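4-hydroxy-tetrahydrodipicolinate synthase (Methylacidiphilum fumariolicum SolV, PDB 6T3T) probably catalyses the condensation of pyruvate with aspartate semialdehyde to 4-hydroxy-tetrahydrodipicolinate, a step of lysine biosynthesis, and forms a homotetramer. Local coordinates at residues Thr50-Tyr53 and Glu54-Ile57. Residues are numbered along the deposited sequence; the frame is centred on the assembly and turned at random.
Sequences TLSY and EEHI
A capping box between Ser52 and Glu55 starts helix 53-67, the helix that follows the second strand of the TIM barrel. Ser52 is the N-cap: its OG accepts from Glu55 N at 2.9 Å, with OG set between its own backbone N and carbonyl carbon (chi1 72°), the rotation that brings it within bonding distance of Glu55 N. Glu55 returns the bond. Its chain runs extended beyond CG, and OE1 accepts a hydrogen bond from Ser52 N at 3.0 Å through its anti lone pair, almost straight at 172°. The same carboxylate forms a salt bridge with Arg268, which also binds Thr50 O, so one arginine holds both the cap and the loop leading into it. The first helical bonds follow, from His56 N to Ser52 O (2.8 Å) and from Ile57 N to Tyr53 O (2.9 Å). Leu51 lies against the start of the helix, CD1 at 4.1 Å from His56 CA. Across the first turn, Ile57 CG1 sits over one face of the Tyr53 ring, offset toward its rim, in a CH-pi contact 4.0 Å from the centroid. Helix 82-95 adds His87 and Leu88 beside this ring. With an alanine in place of Tyr53, Ile57 CG1 would probably lose the ring face it rests on, and a gap would be likely to open beside His87 and Leu88. Buried His56, whose NE2 bonds Gly76 O on the neighbouring barrel strand, meets a water in its ring plane, 2.6 Å from ND1.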
loop_
_atom_site.group_PDB
_atom_site.type_symbol
_atom_site.label_atom_id
_atom_site.label_comp_id
_atom_site.label_asym_id
_atom_site.label_seq_id
_atom_site.Cartn_x
_atom_site.Cartn_y
_atom_site.Cartn_z
ATOM N N THR A 50 9.587 21.430 -15.554
ATOM C CA THR A 50 9.919 22.830 -15.336
ATOM C C THR A 50 10.668 23.459 -16.496
ATOM O O THR A 50 11.155 24.581 -16.353
ATOM C CB THR A 50 10.717 23.007 -14.039
ATOM O OG1 THR A 50 11.918 22.223 -14.080
ATOM C CG2 THR A 50 9.885 22.577 -12.842
ATOM N N LEU A 51 10.808 22.760 -17.620
ATOM C CA LEU A 51 11.301 23.367 -18.853
ATOM C C LEU A 51 10.136 24.025 -19.586
ATOM O O LEU A 51 9.034 23.472 -19.616
ATOM C CB LEU A 51 11.942 22.329 -19.776
ATOM C CG LEU A 51 12.941 21.311 -19.240
ATOM C CD1 LEU A 51 13.217 20.300 -20.325
ATOM C CD2 LEU A 51 14.219 21.977 -18.779
ATOM N N SER A 52 10.383 25.187 -20.192
ATOM C CA SER A 52 9.403 25.730 -21.123
ATOM C C SER A 52 9.325 24.835 -22.367
ATOM O O SER A 52 10.187 23.980 -22.607
ATOM C CB SER A 52 9.774 27.141 -21.546
ATOM O OG SER A 52 10.897 27.089 -22.412
ATOM N N TYR A 53 8.299 25.051 -23.190
ATOM C CA TYR A 53 8.181 24.241 -24.405
ATOM C C TYR A 53 9.430 24.371 -25.278
ATOM O O TYR A 53 9.990 23.386 -25.776
ATOM C CB TYR A 53 6.922 24.667 -25.181
ATOM C CG TYR A 53 6.790 23.993 -26.530
ATOM C CD1 TYR A 53 6.162 22.772 -26.650
ATOM C CD2 TYR A 53 7.334 24.569 -27.676
ATOM C CE1 TYR A 53 6.074 22.136 -27.870
ATOM C CE2 TYR A 53 7.254 23.945 -28.898
ATOM C CZ TYR A 53 6.618 22.726 -28.988
ATOM O OH TYR A 53 6.518 22.089 -30.201
ATOM N N GLU A 54 9.854 25.599 -25.501
ATOM C CA GLU A 54 11.031 25.911 -26.315
ATOM C C GLU A 54 12.335 25.478 -25.654
ATOM O O GLU A 54 13.264 25.063 -26.350
ATOM C CB GLU A 54 10.813 27.348 -26.726
ATOM C CG GLU A 54 9.397 26.896 -27.187
ATOM C CD GLU A 54 8.190 27.779 -27.195
ATOM O OE1 GLU A 54 7.936 28.203 -26.015
ATOM O OE2 GLU A 54 7.431 27.845 -28.222
ATOM N N GLU A 55 12.417 25.515 -24.325
ATOM C CA GLU A 55 13.547 24.855 -23.694
ATOM C C GLU A 55 13.495 23.345 -23.945
ATOM O O GLU A 55 14.524 22.733 -24.229
ATOM C CB GLU A 55 13.572 25.150 -22.200
ATOM C CG GLU A 55 14.258 26.445 -21.882
ATOM C CD GLU A 55 14.078 26.841 -20.449
ATOM O OE1 GLU A 55 13.005 26.569 -19.886
ATOM O OE2 GLU A 55 15.020 27.409 -19.873
ATOM N N HIS A 56 12.303 22.734 -23.861
ATOM C CA HIS A 56 12.136 21.306 -24.154
ATOM C C HIS A 56 12.632 20.969 -25.559
ATOM O O HIS A 56 13.359 19.992 -25.768
ATOM C CB HIS A 56 10.664 20.912 -24.019
ATOM C CG HIS A 56 10.423 19.435 -23.909
ATOM N ND1 HIS A 56 9.780 18.864 -22.827
ATOM C CD2 HIS A 56 10.724 18.412 -24.747
ATOM C CE1 HIS A 56 9.694 17.556 -23.008
ATOM N NE2 HIS A 56 10.260 17.257 -24.164
ATOM N N ILE A 57 12.231 21.776 -26.537
ATOM C CA ILE A 57 12.646 21.548 -27.912
ATOM C C ILE A 57 14.142 21.769 -28.051
ATOM O O ILE A 57 14.832 20.986 -28.709
ATOM C CB ILE A 57 11.850 22.466 -28.865
ATOM C CG1 ILE A 57 10.352 22.189 -28.738
ATOM C CG2 ILE A 57 12.300 22.264 -30.301
ATOM C CD1 ILE A 57 10.014 20.733 -28.757
HETATM O O HOH W 1 8.579 20.310 -21.006
#